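Long-range contact in fructose-bisphosphate aldolase (Thermus caldophilus, PDB 2FJK), which is a class II fructose-bisphosphate aldolase, an enzyme of the TIM-barrel superfamily assembled from four copies of the chain: residues A[1-13]-A[65-78]. Residues are numbered along the deposited sequence; the frame is centred on the assembly and turned at random.
Sequences MLVTGLEILRKAR and VALAQEARVPVAVH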
loop_
_atom_site.group_PDB
_atom_site.type_symbol
_atom_site.label_atom_id
_atom_site.label_comp_id
_atom_site.label_asym_id
_atom_site.label_seq_id
_atom_site.Cartn_x
_atom_site.Cartn_y
_atom_site.Cartn_z
HETATM N N MSE A 1 0.018 12.134 9.244
HETATM C CA MSE A 1 -0.519 11.949 7.874
HETATM C C MSE A 1 0.372 12.637 6.856
HETATM O O MSE A 1 1.090 13.589 7.170
HETATM C CB MSE A 1 -1.948 12.493 7.770
HETATM C CG MSE A 1 -2.136 13.889 8.322
HETATM SE SE MSE A 1 -3.854 14.634 7.812
HETATM C CE MSE A 1 -4.979 13.135 8.316
ATOM N N LEU A 2 0.315 12.142 5.628
ATOM C CA LEU A 2 1.132 12.672 4.559
ATOM C C LEU A 2 0.648 14.045 4.111
ATOM O O LEU A 2 -0.517 14.225 3.765
ATOM C CB LEU A 2 1.138 11.677 3.392
ATOM C CG LEU A 2 2.102 11.934 2.232
ATOM C CD1 LEU A 2 3.534 12.008 2.746
ATOM C CD2 LEU A 2 1.958 10.828 1.201
ATOM N N VAL A 3 1.555 15.017 4.143
ATOM C CA VAL A 3 1.264 16.394 3.729
ATOM C C VAL A 3 2.381 16.919 2.802
ATOM O O VAL A 3 3.450 16.319 2.719
ATOM C CB VAL A 3 1.158 17.321 4.954
ATOM C CG1 VAL A 3 -0.054 16.938 5.799
ATOM C CG2 VAL A 3 2.429 17.228 5.776
ATOM N N THR A 4 2.132 18.029 2.104
ATOM C CA THR A 4 3.140 18.584 1.203
ATOM C C THR A 4 4.127 19.468 1.956
ATOM O O THR A 4 5.225 19.761 1.468
ATOM C CB THR A 4 2.507 19.408 0.060
ATOM O OG1 THR A 4 1.843 20.556 0.596
ATOM C CG2 THR A 4 1.520 18.559 -0.716
ATOM N N GLY A 5 3.740 19.899 3.145
ATOM C CA GLY A 5 4.643 20.719 3.922
ATOM C C GLY A 5 4.437 22.216 3.805
ATOM O O GLY A 5 4.686 22.938 4.767
ATOM N N LEU A 6 3.997 22.691 2.641
ATOM C CA LEU A 6 3.771 24.122 2.457
ATOM C C LEU A 6 2.917 24.621 3.613
ATOM O O LEU A 6 3.216 25.657 4.211
ATOM C CB LEU A 6 3.075 24.396 1.120
ATOM C CG LEU A 6 2.612 25.832 0.830
ATOM C CD1 LEU A 6 3.753 26.826 1.030
ATOM C CD2 LEU A 6 2.072 25.907 -0.595
ATOM N N GLU A 7 1.869 23.868 3.939
ATOM C CA GLU A 7 0.986 24.234 5.040
ATOM C C GLU A 7 1.749 24.089 6.353
ATOM O O GLU A 7 1.571 24.882 7.278
ATOM C CB GLU A 7 -0.260 23.344 5.046
ATOM C CG GLU A 7 -1.098 23.417 3.766
ATOM C CD GLU A 7 -1.592 24.824 3.443
ATOM O OE1 GLU A 7 -0.763 25.690 3.095
ATOM O OE2 GLU A 7 -2.816 25.063 3.536
ATOM N N ILE A 8 2.599 23.070 6.432
ATOM C CA ILE A 8 3.419 22.862 7.619
ATOM C C ILE A 8 4.305 24.093 7.797
ATOM O O ILE A 8 4.321 24.717 8.855
ATOM C CB ILE A 8 4.379 21.661 7.463
ATOM C CG1 ILE A 8 3.604 20.371 7.243
ATOM C CG2 ILE A 8 5.254 21.545 8.696
ATOM C CD1 ILE A 8 4.497 19.150 7.227
ATOM N N LEU A 9 5.049 24.421 6.740
ATOM C CA LEU A 9 5.977 25.548 6.741
ATOM C C LEU A 9 5.324 26.929 6.825
ATOM O O LEU A 9 5.853 27.818 7.486
ATOM C CB LEU A 9 6.903 25.482 5.511
ATOM C CG LEU A 9 8.021 24.418 5.408
ATOM C CD1 LEU A 9 8.507 24.014 6.802
ATOM C CD2 LEU A 9 7.524 23.193 4.661
ATOM N N ARG A 10 4.192 27.119 6.159
ATOM C CA ARG A 10 3.511 28.411 6.210
ATOM C C ARG A 10 3.152 28.760 7.643
ATOM O O ARG A 10 3.341 29.896 8.082
ATOM C CB ARG A 10 2.236 28.394 5.372
ATOM C CG ARG A 10 2.464 28.650 3.899
ATOM C CD ARG A 10 1.148 28.647 3.159
ATOM N NE ARG A 10 1.317 29.043 1.767
ATOM C CZ ARG A 10 0.369 28.935 0.845
ATOM N NH1 ARG A 10 -0.819 28.439 1.171
ATOM N NH2 ARG A 10 0.608 29.323 -0.401
ATOM N N LYS A 11 2.635 27.771 8.366
ATOM C CA LYS A 11 2.254 27.958 9.760
ATOM C C LYS A 11 3.491 28.107 10.630
ATOM O O LYS A 11 3.445 28.738 11.688
ATOM C CB LYS A 11 1.399 26.779 10.245
ATOM C CG LYS A 11 -0.048 26.840 9.758
ATOM C CD LYS A 11 -0.929 25.781 10.416
ATOM C CE LYS A 11 -2.402 26.016 10.092
ATOM N NZ LYS A 11 -2.661 26.014 8.620
ATOM N N ALA A 12 4.599 27.527 10.179
ATOM C CA ALA A 12 5.851 27.614 10.914
ATOM C C ALA A 12 6.339 29.063 10.949
ATOM O O ALA A 12 6.633 29.606 12.014
ATOM C CB ALA A 12 6.905 26.718 10.265
ATOM N N ARG A 13 6.425 29.688 9.780
ATOM C CA ARG A 13 6.882 31.070 9.711
ATOM C C ARG A 13 5.848 32.019 10.302
ATOM O O ARG A 13 6.191 32.936 11.050
ATOM C CB ARG A 13 7.177 31.470 8.267
ATOM C CG ARG A 13 7.597 32.931 8.118
ATOM C CD ARG A 13 8.073 33.238 6.713
ATOM N NE ARG A 13 8.433 34.645 6.550
ATOM C CZ ARG A 13 9.037 35.140 5.475
ATOM N NH1 ARG A 13 9.354 34.341 4.468
ATOM N NH2 ARG A 13 9.314 36.436 5.399
ATOM N N VAL A 65 6.843 6.763 2.502
ATOM C CA VAL A 65 5.527 7.296 2.154
ATOM C C VAL A 65 4.525 6.636 3.103
ATOM O O VAL A 65 3.755 7.318 3.781
ATOM C CB VAL A 65 5.148 6.981 0.687
ATOM C CG1 VAL A 65 3.801 7.635 0.335
ATOM C CG2 VAL A 65 6.242 7.481 -0.247
ATOM N N ALA A 66 4.534 5.309 3.150
ATOM C CA ALA A 66 3.667 4.600 4.078
ATOM C C ALA A 66 4.333 5.073 5.367
ATOM O O ALA A 66 5.390 5.679 5.306
ATOM C CB ALA A 66 3.802 3.091 3.904
ATOM N N LEU A 67 3.760 4.817 6.526
ATOM C CA LEU A 67 4.376 5.328 7.753
ATOM C C LEU A 67 4.123 6.834 7.827
ATOM O O LEU A 67 3.589 7.314 8.818
ATOM C CB LEU A 67 5.885 5.049 7.798
ATOM C CG LEU A 67 6.330 3.611 8.108
ATOM C CD1 LEU A 67 7.795 3.628 8.500
ATOM C CD2 LEU A 67 5.508 3.036 9.238
ATOM N N ALA A 68 4.501 7.582 6.795
ATOM C CA ALA A 68 4.235 9.026 6.799
ATOM C C ALA A 68 2.716 9.182 6.866
ATOM O O ALA A 68 2.186 9.979 7.644
ATOM C CB ALA A 68 4.763 9.691 5.520
ATOM N N GLN A 69 2.031 8.402 6.033
ATOM C CA GLN A 69 0.572 8.402 5.975
ATOM C C GLN A 69 0.023 7.967 7.337
ATOM O O GLN A 69 -0.812 8.654 7.927
ATOM C CB GLN A 69 0.089 7.413 4.908
ATOM C CG GLN A 69 0.849 7.504 3.596
ATOM C CD GLN A 69 0.446 6.434 2.588
ATOM O OE1 GLN A 69 0.360 5.245 2.915
ATOM N NE2 GLN A 69 0.213 6.852 1.346
ATOM N N GLU A 70 0.512 6.823 7.819
ATOM C CA GLU A 70 0.092 6.248 9.097
ATOM C C GLU A 70 0.322 7.131 10.318
ATOM O O GLU A 70 -0.410 7.017 11.305
ATOM C CB GLU A 70 0.780 4.896 9.325
ATOM C CG GLU A 70 0.154 3.737 8.562
ATOM C CD GLU A 70 0.939 2.437 8.697
ATOM O OE1 GLU A 70 1.119 1.948 9.832
ATOM O OE2 GLU A 70 1.381 1.902 7.656
ATOM N N ALA A 71 1.321 8.010 10.255
ATOM C CA ALA A 71 1.646 8.892 11.377
ATOM C C ALA A 71 0.472 9.743 11.866
ATOM O O ALA A 71 -0.415 10.097 11.093
ATOM C CB ALA A 71 2.804 9.789 11.007
ATOM N N ARG A 72 0.493 10.078 13.154
ATOM C CA ARG A 72 -0.554 10.886 13.768
ATOM C C ARG A 72 -0.203 12.370 13.847
ATOM O O ARG A 72 -0.896 13.140 14.518
ATOM C CB ARG A 72 -0.871 10.349 15.168
ATOM C CG ARG A 72 -1.570 8.993 15.152
ATOM C CD ARG A 72 -1.846 8.466 16.559
ATOM N NE ARG A 72 -2.874 7.424 16.556
ATOM C CZ ARG A 72 -4.152 7.634 16.244
ATOM N NH1 ARG A 72 -4.569 8.850 15.911
ATOM N NH2 ARG A 72 -5.016 6.626 16.261
ATOM N N VAL A 73 0.874 12.764 13.169
ATOM C CA VAL A 73 1.310 14.159 13.129
ATOM C C VAL A 73 1.536 14.486 11.662
ATOM O O VAL A 73 1.632 13.580 10.842
ATOM C CB VAL A 73 2.641 14.394 13.903
ATOM C CG1 VAL A 73 2.498 13.933 15.345
ATOM C CG2 VAL A 73 3.790 13.660 13.220
ATOM N N PRO A 74 1.603 15.781 11.305
ATOM C CA PRO A 74 1.823 16.121 9.893
ATOM C C PRO A 74 3.220 15.697 9.465
ATOM O O PRO A 74 4.199 16.040 10.124
ATOM C CB PRO A 74 1.665 17.643 9.864
ATOM C CG PRO A 74 0.780 17.930 11.070
ATOM C CD PRO A 74 1.342 16.990 12.104
ATOM N N VAL A 75 3.307 14.950 8.372
ATOM C CA VAL A 75 4.592 14.491 7.860
ATOM C C VAL A 75 4.720 14.746 6.364
ATOM O O VAL A 75 3.823 14.409 5.591
ATOM C CB VAL A 75 4.798 12.975 8.093
ATOM C CG1 VAL A 75 6.067 12.510 7.382
ATOM C CG2 VAL A 75 4.887 12.675 9.585
ATOM N N ALA A 76 5.842 15.338 5.964
ATOM C CA ALA A 76 6.113 15.608 4.555
ATOM C C ALA A 76 7.331 14.787 4.146
ATOM O O ALA A 76 8.247 14.585 4.943
ATOM C CB ALA A 76 6.394 17.094 4.336
ATOM N N VAL A 77 7.326 14.308 2.907
ATOM C CA VAL A 77 8.436 13.530 2.367
ATOM C C VAL A 77 9.063 14.353 1.223
ATOM O O VAL A 77 8.472 14.480 0.150
ATOM C CB VAL A 77 7.926 12.168 1.854
ATOM C CG1 VAL A 77 9.067 11.369 1.239
ATOM C CG2 VAL A 77 7.279 11.389 3.019
ATOM N N HIS A 78 10.248 14.924 1.477
ATOM C CA HIS A 78 10.955 15.771 0.502
ATOM C C HIS A 78 12.201 15.151 -0.130
ATOM O O HIS A 78 12.924 14.397 0.519
ATOM C CB HIS A 78 11.384 17.093 1.148
ATOM C CG HIS A 78 10.249 17.978 1.553
ATOM N ND1 HIS A 78 10.357 19.352 1.587
ATOM C CD2 HIS A 78 8.988 17.691 1.958
ATOM C CE1 HIS A 78 9.212 19.874 1.991
ATOM N NE2 HIS A 78 8.364 18.887 2.222
#
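Val65 and Ala68, of helix 50-68, meet Leu2 through methyl groups. Leu2 CD2 lies 3.8 Å from Val65 CG1, and its other branch, CD1, touches Ala68 CB; the forked end of leucine gives one methyl to each of these two apolar partners. Gln69 lays its aliphatic CG against Leu2 CB and adds its carbonyl oxygen, 3.3 Å from Met1 CA in a CA-H...O contact. Two more carbonyls grip the chain's first nitrogen: Met1 N donates to Ala71 O at 2.8 Å and to Val73 O at 2.7 Å, standing above both carbonyl planes, a double donation that the several N-H bonds of an amino terminus allow. Pro74 CB meets Val3 CG2 and Ile8 CD1. In this TIM-barrel fold the short, weakly bonded strand 2-3 pairs in parallel with strand 75-78: Val75 N donates to Met1 O at 2.9 Å, and Val3 N to Val75 O. Val3 and Ala76 share the other face from Leu2; alanine's single methyl lets Ile8 CD1 approach Ala76 CB to 4.0 Å. With CG anti to the backbone N (chi1 -171°), Leu2 also carries CD1 on to Val77 CG2, joining helix and strand. His78, whose ND1 bonds Lys249, offers NE2 weakly to Thr4 O, just ahead of helix 6-14.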